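Local atomic coordinates of putative branched-chain amino acid ABC transporter, periplasmic branched-chain amino acid-binding protein (Pseudomonas protegens Pf-5, PDB entry 4RU0), a protein that probably captures branched-chain amino acids or related small solutes in the periplasm and hands them to an ABC transporter for import. Residues G137-T142 / G193-G198; Y158-T163 / I265-A270; A396-Q401 / W407-E412. All coordinates share one frame; numbering follows the deposited sequence.

Interaction 1: residues G137-T142 / G193-G198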
ATOM      1  N   GLY A 137       5.447   0.558   5.575  1.00 23.35           N
ATOM      2  CA  GLY A 137       6.487   1.435   6.080  1.00 23.13           C
ATOM      3  C   GLY A 137       6.161   2.066   7.423  1.00 32.36           C
ATOM      4  O   GLY A 137       5.224   1.644   8.104  1.00 39.44           O
ATOM      5  N   ARG A 138       6.940   3.073   7.808  1.00 29.55           N
ATOM      6  CA  ARG A 138       6.782   3.715   9.108  1.00 27.69           C
ATOM      7  C   ARG A 138       5.517   4.562   9.179  1.00 28.71           C
ATOM      8  O   ARG A 138       5.383   5.544   8.451  1.00 31.31           O
ATOM      9  CB  ARG A 138       7.994   4.584   9.413  1.00 24.61           C
ATOM     10  CG  ARG A 138       9.329   3.873   9.295  1.00 35.21           C
ATOM     11  CD  ARG A 138      10.462   4.884   9.330  1.00 43.01           C
ATOM     12  NE  ARG A 138      11.787   4.269   9.364  1.00 46.51           N
ATOM     13  CZ  ARG A 138      12.422   3.920  10.481  1.00 47.53           C
ATOM     14  NH1 ARG A 138      13.634   3.381  10.411  1.00 44.54           N
ATOM     15  NH2 ARG A 138      11.842   4.107  11.668  1.00 40.69           N
ATOM     16  N   THR A 139       4.594   4.203  10.065  1.00 25.13           N
ATOM     17  CA  THR A 139       3.359   4.970  10.174  1.00 25.84           C
ATOM     18  C   THR A 139       3.640   6.388  10.686  1.00 27.76           C
ATOM     19  O   THR A 139       2.991   7.342  10.267  1.00 27.52           O
ATOM     20  CB  THR A 139       2.310   4.277  11.095  1.00 37.44           C
ATOM     21  OG1 THR A 139       2.842   4.126  12.414  1.00 52.65           O
ATOM     22  CG2 THR A 139       1.939   2.905  10.545  1.00 25.50           C
ATOM     23  N   GLU A 140       4.625   6.532  11.565  1.00 27.24           N
ATOM     24  CA  GLU A 140       4.950   7.848  12.099  1.00 28.54           C
ATOM     25  C   GLU A 140       5.539   8.766  11.026  1.00 28.48           C
ATOM     26  O   GLU A 140       5.643   9.971  11.228  1.00 29.73           O
ATOM     27  CB  GLU A 140       5.909   7.736  13.292  1.00 29.34           C
ATOM     28  CG  GLU A 140       7.279   7.167  12.976  1.00 42.42           C
ATOM     29  CD  GLU A 140       7.298   5.652  12.985  1.00 52.10           C
ATOM     30  OE1 GLU A 140       6.213   5.052  13.149  1.00 48.03           O
ATOM     31  OE2 GLU A 140       8.396   5.066  12.831  1.00 56.74           O
ATOM     32  N   ALA A 141       5.902   8.207   9.876  1.00 27.27           N
ATOM     33  CA  ALA A 141       6.402   9.026   8.778  1.00 27.33           C
ATOM     34  C   ALA A 141       5.254   9.770   8.095  1.00 32.41           C
ATOM     35  O   ALA A 141       5.465  10.495   7.119  1.00 31.48           O
ATOM     36  CB  ALA A 141       7.168   8.181   7.777  1.00 26.12           C
ATOM     37  N   THR A 142       4.042   9.590   8.608  1.00 28.43           N
ATOM     38  CA  THR A 142       2.921  10.426   8.202  1.00 29.58           C
ATOM     39  C   THR A 142       3.252  11.885   8.513  1.00 31.13           C
ATOM     40  O   THR A 142       2.933  12.789   7.735  1.00 35.37           O
ATOM     41  CB  THR A 142       1.614  10.026   8.915  1.00 29.97           C
ATOM     42  OG1 THR A 142       1.326   8.644   8.667  1.00 28.73           O
ATOM     43  CG2 THR A 142       0.452  10.869   8.418  1.00 31.36           C
ATOM     44  N   GLY A 193       2.320  -6.852  12.300  1.00 18.54           N
ATOM     45  CA  GLY A 193       1.101  -7.301  12.954  1.00 16.76           C
ATOM     46  C   GLY A 193       0.747  -6.490  14.189  1.00 21.49           C
ATOM     47  O   GLY A 193      -0.425  -6.333  14.530  1.00 18.02           O
ATOM     48  N   ARG A 194       1.768  -5.966  14.857  1.00 17.22           N
ATOM     49  CA  ARG A 194       1.578  -5.203  16.081  1.00 23.43           C
ATOM     50  C   ARG A 194       1.216  -3.732  15.828  1.00 25.59           C
ATOM     51  O   ARG A 194       0.823  -3.029  16.762  1.00 27.38           O
ATOM     52  CB  ARG A 194       2.840  -5.283  16.949  1.00 22.45           C
ATOM     53  CG  ARG A 194       3.169  -6.677  17.481  1.00 19.37           C
ATOM     54  CD  ARG A 194       4.494  -6.650  18.240  1.00 21.76           C
ATOM     55  NE  ARG A 194       4.964  -7.987  18.594  1.00 49.89           N
ATOM     56  CZ  ARG A 194       5.830  -8.242  19.573  1.00 56.42           C
ATOM     57  NH1 ARG A 194       6.319  -7.252  20.312  1.00 56.76           N
ATOM     58  NH2 ARG A 194       6.200  -9.493  19.822  1.00 52.33           N
ATOM     59  N   GLU A 195       1.337  -3.276  14.580  1.00 18.10           N
ATOM     60  CA  GLU A 195       1.135  -1.861  14.258  1.00 19.08           C
ATOM     61  C   GLU A 195      -0.257  -1.372  14.610  1.00 27.32           C
ATOM     62  O   GLU A 195      -0.425  -0.215  14.979  1.00 29.94           O
ATOM     63  CB  GLU A 195       1.394  -1.578  12.767  1.00 27.35           C
ATOM     64  CG  GLU A 195       2.806  -1.117  12.436  1.00 42.34           C
ATOM     65  CD  GLU A 195       3.277   0.048  13.301  1.00 44.87           C
ATOM     66  OE1 GLU A 195       2.830   1.195  13.081  1.00 42.26           O
ATOM     67  OE2 GLU A 195       4.107  -0.187  14.204  1.00 52.51           O
ATOM     68  N   THR A 196      -1.253  -2.250  14.502  1.00 16.39           N
ATOM     69  CA  THR A 196      -2.637  -1.837  14.708  1.00 15.68           C
ATOM     70  C   THR A 196      -3.067  -1.906  16.171  1.00 15.29           C
ATOM     71  O   THR A 196      -4.220  -1.618  16.484  1.00 17.87           O
ATOM     72  CB  THR A 196      -3.616  -2.684  13.863  1.00 14.65           C
ATOM     73  OG1 THR A 196      -3.289  -4.073  13.984  1.00 15.70           O
ATOM     74  CG2 THR A 196      -3.561  -2.271  12.405  1.00 15.78           C
ATOM     75  N   LEU A 197      -2.150  -2.276  17.062  1.00 15.80           N
ATOM     76  CA  LEU A 197      -2.469  -2.353  18.492  1.00 20.86           C
ATOM     77  C   LEU A 197      -2.912  -1.004  19.052  1.00 21.82           C
ATOM     78  O   LEU A 197      -3.964  -0.902  19.684  1.00 17.38           O
ATOM     79  CB  LEU A 197      -1.269  -2.871  19.288  1.00 17.29           C
ATOM     80  CG  LEU A 197      -1.004  -4.368  19.137  1.00 16.46           C
ATOM     81  CD1 LEU A 197       0.327  -4.741  19.765  1.00 18.13           C
ATOM     82  CD2 LEU A 197      -2.140  -5.191  19.743  1.00 15.60           C
ATOM     83  N   GLY A 198      -2.106   0.026  18.820  1.00 26.18           N
ATOM     84  CA  GLY A 198      -2.447   1.372  19.245  1.00 20.80           C
ATOM     85  C   GLY A 198      -3.804   1.873  18.778  1.00 21.87           C
ATOM     86  O   GLY A 198      -4.683   2.155  19.603  1.00 22.74           O
TER
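Thr139 and Glu195 show how two loops can be joined by the ends of a single pair of side chains. Their backbones stay well apart, with CA of Thr139 8.3 Å from CA of Glu195, and the two side chains reach toward each other from opposite directions. The hydroxyl OG1 of Thr139 donates to OE1 of Glu195 at 3.0 Å, meeting that oxygen nearly head-on along its C-O bond. The methyl of the threonine comes to the same atom, CG2 of Thr139 lying 3.2 Å from OE1 of Glu195, so both branches of the residue close round one carboxylate oxygen. On the threonine side this follows from chi1 (60°), which puts OG1 between the backbone N and the carbonyl carbon. On the glutamate side the chain bends at chi2 (-51°) before its carboxylate arrives.

Each partner stands on a tightly turned piece of backbone. Thr139 opens a short 3-10 segment, and its carbonyl takes two donors, the backbone N of Thr142 and the hydroxyl OG1 of Thr142, the latter at 2.7 Å. Glu195 belongs to a type I turn from Arg194 to Leu197, where helix 191-194 gives way to helix 197-207. In the two-lobed architecture of periplasmic binding proteins, the loop between strands 131-132 and 150-151, which carries Thr139, is probably part of the connection between lobes.

OE1 of Glu140 lies 5.1 Å from OE1 of Glu195, and Lys428 of helix 418-435 touches both Thr139 and Glu140; its NZ forms a long, weak ion pair with OE2 of Glu195, which would probably ease the repulsion between the acids. Glu140 also has a long salt bridge at 3.8 Å, from its OE2 to NH2 of Arg138, in the plane of the guanidinium.

Interaction 2: residues Y158-T163 / I265-A270. With P3G (3,6,9,12,15-pentaoxaheptadecane), chain C.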
ATOM      1  N   TYR A 158      -2.333   2.503  10.577  1.00 17.13           N
ATOM      2  CA  TYR A 158      -3.173   3.221  11.535  1.00 25.32           C
ATOM      3  C   TYR A 158      -4.498   3.596  10.884  1.00 24.98           C
ATOM      4  O   TYR A 158      -5.563   3.330  11.437  1.00 24.96           O
ATOM      5  CB  TYR A 158      -2.473   4.473  12.071  1.00 16.97           C
ATOM      6  CG  TYR A 158      -1.533   4.206  13.224  1.00 23.41           C
ATOM      7  CD1 TYR A 158      -0.900   2.978  13.363  1.00 22.88           C
ATOM      8  CD2 TYR A 158      -1.277   5.184  14.180  1.00 29.63           C
ATOM      9  CE1 TYR A 158      -0.033   2.734  14.415  1.00 27.36           C
ATOM     10  CE2 TYR A 158      -0.412   4.948  15.238  1.00 29.53           C
ATOM     11  CZ  TYR A 158       0.205   3.718  15.352  1.00 38.94           C
ATOM     12  OH  TYR A 158       1.067   3.463  16.397  1.00 45.93           O
ATOM     13  N   SER A 159      -4.432   4.210   9.705  1.00 25.88           N
ATOM     14  CA  SER A 159      -5.642   4.551   8.964  1.00 25.30           C
ATOM     15  C   SER A 159      -6.441   3.308   8.591  1.00 18.99           C
ATOM     16  O   SER A 159      -7.664   3.337   8.585  1.00 23.36           O
ATOM     17  CB  SER A 159      -5.298   5.336   7.698  1.00 20.82           C
ATOM     18  OG  SER A 159      -4.702   6.577   8.012  1.00 26.68           O
ATOM     19  N   GLU A 160      -5.739   2.225   8.269  1.00 29.17           N
ATOM     20  CA  GLU A 160      -6.396   0.987   7.875  1.00 27.42           C
ATOM     21  C   GLU A 160      -7.291   0.487   9.001  1.00 21.02           C
ATOM     22  O   GLU A 160      -8.416   0.049   8.759  1.00 22.27           O
ATOM     23  CB  GLU A 160      -5.385  -0.092   7.501  1.00 17.09           C
ATOM     24  CG  GLU A 160      -6.032  -1.307   6.848  1.00 17.45           C
ATOM     25  CD  GLU A 160      -5.089  -2.490   6.743  1.00 33.64           C
ATOM     26  OE1 GLU A 160      -4.148  -2.585   7.564  1.00 27.11           O
ATOM     27  OE2 GLU A 160      -5.292  -3.329   5.842  1.00 37.73           O
ATOM     28  N   ALA A 161      -6.789   0.570  10.229  1.00 24.01           N
ATOM     29  CA  ALA A 161      -7.567   0.198  11.400  1.00 18.00           C
ATOM     30  C   ALA A 161      -8.858   0.997  11.440  1.00 20.95           C
ATOM     31  O   ALA A 161      -9.937   0.431  11.615  1.00 26.09           O
ATOM     32  CB  ALA A 161      -6.762   0.417  12.673  1.00 17.00           C
ATOM     33  N   SER A 162      -8.746   2.309  11.254  1.00 19.81           N
ATOM     34  CA  SER A 162      -9.921   3.173  11.270  1.00 24.03           C
ATOM     35  C   SER A 162     -10.934   2.795  10.187  1.00 20.68           C
ATOM     36  O   SER A 162     -12.119   2.680  10.473  1.00 21.41           O
ATOM     37  CB  SER A 162      -9.515   4.635  11.111  1.00 21.24           C
ATOM     38  OG  SER A 162     -10.637   5.488  11.276  1.00 28.57           O
ATOM     39  N   THR A 163     -10.468   2.601   8.954  1.00 20.87           N
ATOM     40  CA  THR A 163     -11.362   2.203   7.862  1.00 29.33           C
ATOM     41  C   THR A 163     -12.000   0.841   8.133  1.00 21.10           C
ATOM     42  O   THR A 163     -13.171   0.623   7.817  1.00 22.21           O
ATOM     43  CB  THR A 163     -10.638   2.139   6.500  1.00 35.62           C
ATOM     44  OG1 THR A 163      -9.701   1.058   6.497  1.00 45.29           O
ATOM     45  CG2 THR A 163      -9.911   3.425   6.219  1.00 23.64           C
ATOM     46  N   ILE A 265     -12.207 -10.224   7.713  1.00 18.54           N
ATOM     47  CA  ILE A 265     -11.741  -9.167   6.822  1.00 27.27           C
ATOM     48  C   ILE A 265     -10.226  -9.071   6.848  1.00 27.82           C
ATOM     49  O   ILE A 265      -9.624  -8.758   7.878  1.00 27.18           O
ATOM     50  CB  ILE A 265     -12.329  -7.797   7.186  1.00 19.20           C
ATOM     51  CG1 ILE A 265     -13.854  -7.874   7.265  1.00 19.61           C
ATOM     52  CG2 ILE A 265     -11.899  -6.763   6.164  1.00 20.62           C
ATOM     53  CD1 ILE A 265     -14.509  -6.589   7.730  1.00 19.17           C
ATOM     54  N   GLY A 266      -9.612  -9.333   5.704  1.00 20.78           N
ATOM     55  CA  GLY A 266      -8.169  -9.338   5.625  1.00 20.56           C
ATOM     56  C   GLY A 266      -7.545  -7.961   5.489  1.00 25.09           C
ATOM     57  O   GLY A 266      -8.136  -7.036   4.917  1.00 21.49           O
ATOM     58  N   ASP A 267      -6.343  -7.838   6.044  1.00 19.45           N
ATOM     59  CA  ASP A 267      -5.445  -6.718   5.797  1.00 19.65           C
ATOM     60  C   ASP A 267      -5.227  -6.541   4.295  1.00 25.98           C
ATOM     61  O   ASP A 267      -5.464  -7.466   3.514  1.00 23.13           O
ATOM     62  CB  ASP A 267      -4.111  -6.969   6.500  1.00 18.47           C
ATOM     63  CG  ASP A 267      -3.260  -5.735   6.596  1.00 33.72           C
ATOM     64  OD1 ASP A 267      -2.511  -5.448   5.638  1.00 43.74           O
ATOM     65  OD2 ASP A 267      -3.328  -5.060   7.645  1.00 21.63           O
ATOM     66  N   ILE A 268      -4.760  -5.370   3.880  1.00 22.45           N
ATOM     67  CA  ILE A 268      -4.486  -5.160   2.460  1.00 24.60           C
ATOM     68  C   ILE A 268      -3.363  -6.084   1.990  1.00 25.16           C
ATOM     69  O   ILE A 268      -3.282  -6.426   0.817  1.00 27.01           O
ATOM     70  CB  ILE A 268      -4.126  -3.697   2.148  1.00 25.62           C
ATOM     71  CG1 ILE A 268      -2.829  -3.287   2.849  1.00 23.95           C
ATOM     72  CG2 ILE A 268      -5.276  -2.772   2.543  1.00 24.85           C
ATOM     73  CD1 ILE A 268      -2.265  -1.983   2.347  1.00 24.85           C
ATOM     74  N   TRP A 269      -2.519  -6.520   2.918  1.00 23.63           N
ATOM     75  CA  TRP A 269      -1.453  -7.460   2.592  1.00 31.18           C
ATOM     76  C   TRP A 269      -1.904  -8.903   2.791  1.00 23.97           C
ATOM     77  O   TRP A 269      -1.091  -9.814   2.915  1.00 23.96           O
ATOM     78  CB  TRP A 269      -0.206  -7.149   3.423  1.00 22.77           C
ATOM     79  CG  TRP A 269       0.266  -5.768   3.142  1.00 23.15           C
ATOM     80  CD1 TRP A 269       0.157  -4.687   3.954  1.00 26.97           C
ATOM     81  CD2 TRP A 269       0.875  -5.307   1.933  1.00 26.72           C
ATOM     82  NE1 TRP A 269       0.680  -3.579   3.337  1.00 33.67           N
ATOM     83  CE2 TRP A 269       1.127  -3.935   2.093  1.00 24.79           C
ATOM     84  CE3 TRP A 269       1.243  -5.926   0.734  1.00 26.80           C
ATOM     85  CZ2 TRP A 269       1.727  -3.163   1.097  1.00 26.93           C
ATOM     86  CZ3 TRP A 269       1.838  -5.161  -0.254  1.00 28.33           C
ATOM     87  CH2 TRP A 269       2.075  -3.796  -0.066  1.00 28.09           C
ATOM     88  N   ALA A 270      -3.217  -9.094   2.815  1.00 24.07           N
ATOM     89  CA  ALA A 270      -3.809 -10.425   2.820  1.00 34.42           C
ATOM     90  C   ALA A 270      -4.992 -10.433   1.865  1.00 26.06           C
ATOM     91  O   ALA A 270      -5.974 -11.129   2.086  1.00 26.03           O
ATOM     92  CB  ALA A 270      -4.241 -10.827   4.230  1.00 22.29           C
TER
HETATM   93  O3  P3G C 501       5.491  -5.839  -2.886  1.00 49.42           O
HETATM   94  C7  P3G C 501       5.500  -4.798  -1.925  1.00 46.71           C
HETATM   95  C8  P3G C 501       6.354  -5.221  -0.745  1.00 47.90           C
HETATM   96  O4  P3G C 501       5.911  -4.520   0.409  1.00 43.02           O
HETATM   97  C9  P3G C 501       5.950  -5.337   1.565  1.00 36.19           C
HETATM   98  C10 P3G C 501       4.671  -5.105   2.337  1.00 39.48           C
HETATM   99  O5  P3G C 501       4.923  -5.291   3.719  1.00 40.72           O
HETATM  100  C11 P3G C 501       3.975  -6.159   4.306  1.00 38.41           C
HETATM  101  C12 P3G C 501       4.464  -6.569   5.682  1.00 38.05           C
HETATM  102  O6  P3G C 501       4.420  -7.979   5.796  1.00 38.26           O
HETATM  103  C13 P3G C 501       5.162  -8.444   6.899  1.00 46.25           C
HETATM  104  C14 P3G C 501       6.493  -8.957   6.408  1.00 49.62           C
HETATM  105  O7  P3G C 501       7.378  -9.089   7.509  1.00 58.17           O
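Glu160 and Asp267 both hold CG anti to the backbone N (chi1 -170° and -165°), and the glutamate chain runs on extended from its helix to the loop carrying the aspartate. The carboxylates meet almost perpendicular, their planes 84° apart, with OE1 of Glu160 only 2.6 Å from OD2 of Asp267. At this distance one of the two buried acids probably holds a proton. Arg241 makes a salt bridge to OD2 of Asp267 and a long, weak ion pair to Glu160, so positive charge is also at hand.

The second oxygen of the glutamate works on the backbone: Ile268 N donates to Glu160 OE2 at 2.9 Å, while the methyl CG2 of Ile268 packs 3.3 Å from the same OE2. Just beyond, the aspartate folds its own loop into an Asx turn, Trp269 N giving a bond of 2.9 Å to Asp267 OD1. This turn follows strand 264-266 of the central sheet, at the end where the ligand pocket opens, and helix 157-172, which carries Glu160, packs beside it.

Asp267 thus positions the backbone of a pocket residue. One face of the Trp269 indole is laid against the bound pentaether, whose C10 sits 3.5 Å above the ring plane toward the rim, and NE1 of Trp269 is hydrogen-bonded to Gly135 O. Were an alanine here, the ether carbons would probably lose the flat wall they rest on, and Gly135 O would lose this donor. Tyr41, Tyr192 and Trp243 also line the pocket, giving it a markedly aromatic character.

Interaction 3: residues A396-Q401 / W407-E412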
ATOM      1  N   ALA A 396      -7.991   5.816   2.786  1.00 38.66           N
ATOM      2  CA  ALA A 396      -9.208   5.080   2.453  1.00 37.98           C
ATOM      3  C   ALA A 396      -8.898   3.706   1.871  1.00 30.87           C
ATOM      4  O   ALA A 396      -7.780   3.446   1.432  1.00 30.56           O
ATOM      5  CB  ALA A 396     -10.066   5.877   1.487  1.00 33.75           C
ATOM      6  N   ALA A 397      -9.897   2.830   1.877  1.00 33.84           N
ATOM      7  CA  ALA A 397      -9.768   1.506   1.276  1.00 30.45           C
ATOM      8  C   ALA A 397     -11.123   1.005   0.808  1.00 31.38           C
ATOM      9  O   ALA A 397     -12.158   1.503   1.243  1.00 31.80           O
ATOM     10  CB  ALA A 397      -9.160   0.525   2.260  1.00 28.58           C
ATOM     11  N   ARG A 398     -11.107   0.016  -0.076  1.00 36.76           N
ATOM     12  CA  ARG A 398     -12.332  -0.630  -0.523  1.00 34.50           C
ATOM     13  C   ARG A 398     -12.359  -2.076  -0.056  1.00 31.44           C
ATOM     14  O   ARG A 398     -11.312  -2.694   0.134  1.00 31.84           O
ATOM     15  CB  ARG A 398     -12.458  -0.562  -2.046  1.00 34.84           C
ATOM     16  CG  ARG A 398     -12.605   0.846  -2.590  1.00 41.92           C
ATOM     17  CD  ARG A 398     -12.623   0.857  -4.109  1.00 47.71           C
ATOM     18  NE  ARG A 398     -13.784   0.164  -4.659  1.00 54.93           N
ATOM     19  CZ  ARG A 398     -14.905   0.769  -5.039  1.00 59.27           C
ATOM     20  NH1 ARG A 398     -15.020   2.084  -4.928  1.00 69.15           N
ATOM     21  NH2 ARG A 398     -15.912   0.059  -5.531  1.00 50.88           N
ATOM     22  N   VAL A 399     -13.559  -2.608   0.136  1.00 31.61           N
ATOM     23  CA  VAL A 399     -13.718  -4.000   0.530  1.00 30.68           C
ATOM     24  C   VAL A 399     -14.061  -4.847  -0.690  1.00 32.12           C
ATOM     25  O   VAL A 399     -14.907  -4.470  -1.496  1.00 33.76           O
ATOM     26  CB  VAL A 399     -14.813  -4.160   1.595  1.00 29.94           C
ATOM     27  CG1 VAL A 399     -14.901  -5.610   2.066  1.00 29.01           C
ATOM     28  CG2 VAL A 399     -14.554  -3.214   2.764  1.00 28.92           C
ATOM     29  N   GLN A 400     -13.387  -5.980  -0.838  1.00 31.73           N
ATOM     30  CA  GLN A 400     -13.717  -6.902  -1.912  1.00 34.63           C
ATOM     31  C   GLN A 400     -13.900  -8.310  -1.361  1.00 35.70           C
ATOM     32  O   GLN A 400     -13.270  -8.679  -0.365  1.00 30.82           O
ATOM     33  CB  GLN A 400     -12.640  -6.881  -2.999  1.00 34.34           C
ATOM     34  CG  GLN A 400     -11.268  -7.293  -2.526  1.00 33.09           C
ATOM     35  CD  GLN A 400     -10.226  -7.137  -3.606  1.00 41.02           C
ATOM     36  OE1 GLN A 400     -10.360  -6.291  -4.489  1.00 43.77           O
ATOM     37  NE2 GLN A 400      -9.180  -7.956  -3.547  1.00 43.07           N
ATOM     38  N   GLN A 401     -14.767  -9.086  -2.013  1.00 33.66           N
ATOM     39  CA  GLN A 401     -15.148 -10.409  -1.525  1.00 33.16           C
ATOM     40  C   GLN A 401     -14.718 -11.524  -2.477  1.00 45.13           C
ATOM     41  O   GLN A 401     -14.859 -11.404  -3.698  1.00 47.26           O
ATOM     42  CB  GLN A 401     -16.662 -10.464  -1.295  1.00 33.47           C
ATOM     43  CG  GLN A 401     -17.180 -11.802  -0.797  1.00 33.09           C
ATOM     44  CD  GLN A 401     -18.565 -11.687  -0.187  1.00 33.92           C
ATOM     45  OE1 GLN A 401     -19.429 -10.982  -0.710  1.00 33.96           O
ATOM     46  NE2 GLN A 401     -18.778 -12.364   0.935  1.00 31.56           N
ATOM     47  N   TRP A 407     -12.550 -11.811  -7.258  1.00 47.26           N
ATOM     48  CA  TRP A 407     -12.898 -10.778  -6.293  1.00 45.41           C
ATOM     49  C   TRP A 407     -14.091  -9.964  -6.781  1.00 44.93           C
ATOM     50  O   TRP A 407     -14.272  -9.771  -7.980  1.00 43.60           O
ATOM     51  CB  TRP A 407     -11.710  -9.846  -6.036  1.00 39.03           C
ATOM     52  CG  TRP A 407     -10.566 -10.487  -5.332  1.00 37.59           C
ATOM     53  CD1 TRP A 407      -9.376 -10.861  -5.879  1.00 38.33           C
ATOM     54  CD2 TRP A 407     -10.495 -10.829  -3.940  1.00 35.38           C
ATOM     55  NE1 TRP A 407      -8.564 -11.411  -4.917  1.00 44.59           N
ATOM     56  CE2 TRP A 407      -9.227 -11.404  -3.717  1.00 39.76           C
ATOM     57  CE3 TRP A 407     -11.377 -10.702  -2.861  1.00 35.08           C
ATOM     58  CZ2 TRP A 407      -8.819 -11.856  -2.458  1.00 34.98           C
ATOM     59  CZ3 TRP A 407     -10.966 -11.144  -1.607  1.00 33.01           C
ATOM     60  CH2 TRP A 407      -9.701 -11.717  -1.420  1.00 31.77           C
ATOM     61  N   THR A 408     -14.889  -9.478  -5.840  1.00 39.88           N
ATOM     62  CA  THR A 408     -16.016  -8.611  -6.152  1.00 40.98           C
ATOM     63  C   THR A 408     -16.044  -7.429  -5.187  1.00 39.41           C
ATOM     64  O   THR A 408     -16.106  -7.617  -3.973  1.00 49.13           O
ATOM     65  CB  THR A 408     -17.365  -9.376  -6.069  1.00 42.97           C
ATOM     66  OG1 THR A 408     -17.358 -10.475  -6.989  1.00 47.35           O
ATOM     67  CG2 THR A 408     -18.532  -8.456  -6.396  1.00 42.85           C
ATOM     68  N   LEU A 409     -15.994  -6.214  -5.722  1.00 40.54           N
ATOM     69  CA  LEU A 409     -16.101  -5.027  -4.883  1.00 39.47           C
ATOM     70  C   LEU A 409     -17.482  -4.952  -4.238  1.00 39.28           C
ATOM     71  O   LEU A 409     -18.496  -4.982  -4.932  1.00 41.11           O
ATOM     72  CB  LEU A 409     -15.822  -3.764  -5.696  1.00 41.14           C
ATOM     73  CG  LEU A 409     -14.363  -3.567  -6.100  1.00 43.33           C
ATOM     74  CD1 LEU A 409     -14.197  -2.370  -7.032  1.00 43.08           C
ATOM     75  CD2 LEU A 409     -13.506  -3.404  -4.856  1.00 38.46           C
ATOM     76  N   ILE A 410     -17.518  -4.868  -2.912  1.00 37.23           N
ATOM     77  CA  ILE A 410     -18.787  -4.766  -2.202  1.00 37.03           C
ATOM     78  C   ILE A 410     -18.879  -3.504  -1.350  1.00 36.44           C
ATOM     79  O   ILE A 410     -19.720  -3.414  -0.458  1.00 49.53           O
ATOM     80  CB  ILE A 410     -19.033  -5.988  -1.298  1.00 35.42           C
ATOM     81  CG1 ILE A 410     -17.954  -6.087  -0.224  1.00 33.26           C
ATOM     82  CG2 ILE A 410     -19.081  -7.266  -2.125  1.00 36.28           C
ATOM     83  CD1 ILE A 410     -18.183  -7.208   0.762  1.00 31.83           C
ATOM     84  N   SER A 411     -18.015  -2.530  -1.617  1.00 36.73           N
ATOM     85  CA  SER A 411     -18.108  -1.247  -0.931  1.00 36.61           C
ATOM     86  C   SER A 411     -17.520  -0.126  -1.764  1.00 39.36           C
ATOM     87  O   SER A 411     -16.724  -0.361  -2.672  1.00 38.65           O
ATOM     88  CB  SER A 411     -17.400  -1.299   0.429  1.00 34.30           C
ATOM     89  OG  SER A 411     -16.052  -0.867   0.326  1.00 33.78           O
ATOM     90  N   GLU A 412     -17.919   1.099  -1.441  1.00 42.62           N
ATOM     91  CA  GLU A 412     -17.254   2.282  -1.967  1.00 40.04           C
ATOM     92  C   GLU A 412     -15.969   2.510  -1.189  1.00 48.61           C
ATOM     93  O   GLU A 412     -15.557   1.663  -0.389  1.00 46.90           O
ATOM     94  CB  GLU A 412     -18.154   3.513  -1.857  1.00 42.52           C
ATOM     95  CG  GLU A 412     -19.598   3.267  -2.239  1.00 43.39           C
ATOM     96  CD  GLU A 412     -19.778   3.047  -3.723  1.00 60.22           C
ATOM     97  OE1 GLU A 412     -18.886   3.453  -4.501  1.00 58.30           O
ATOM     98  OE2 GLU A 412     -20.816   2.470  -4.112  1.00 64.69           O
TER
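Gln400 lies over the indole of Trp407, a clear case of an amide resting on an aromatic face between neighbouring strands. Its chi1 of 61° sets CG between the backbone N and the carbonyl carbon, and from there the chain runs extended across the ring. CB of Gln400 lies 3.7 Å from Thr408 O, with Trp407 CE3 a little further off, and CG of Gln400 closes on that CE3 at 3.4 Å. CD of Gln400 then passes 3.7 Å from Trp407 CD2, while OE1 remains near the tryptophan CB. At the tip, NE2 of Gln400 stands over the middle of the indole, 3.2 Å from CD2 of Trp407, with the amide and ring planes 26° apart.

The backbone beneath is an antiparallel hairpin. Gln401 and Thr408 form a hydrogen-bonded pair, Gln401 N to Thr408 O at 2.8 Å and Thr408 N to Gln401 O at 2.9 Å, whereas Gln400 and Leu409 are a non-hydrogen-bonded pair. Ile410 N continues the pattern with a bond to Val399 O. Then the regular pairing changes: Val399 N donates to the side-chain OG of Ser411, at 3.0 Å, and that hydroxyl in turn donates to the carbonyl of Glu412. A serine hydroxyl thus takes the part of a backbone acceptor where strand 407-415 departs from regularity.

Strand 396-402 runs between strand 287-290 and strand 407-415, the latter an outermost strand of the sheet within this chain. Tyr167 of helix 157-172 packs against Val399, Ile410 and Ser411, while Trp407 reaches helix 273-276 through Ser273 and Val276.

Interactions 1 and 2 have centres about 11 Å apart and interleave along the chain, the segments of one alternating with those of the other. They also touch, since Tyr158 at the start of helix 157-172 packs on Thr139 and Glu195. Interaction 3 comes later in sequence, its centre about 12 Å from that of interaction 2, which it touches where Thr163 meets Ala396, and about 23 Å from that of interaction 1, which it does not touch. Interactions 2 and 3 reach the same mixed sheet, with strand 287-290 between strand 264-266 and the hairpin. Helix 157-172 packs near all three. The pocket loop 265-270 and the hairpin are thus built on one sheet, probably that of a single lobe.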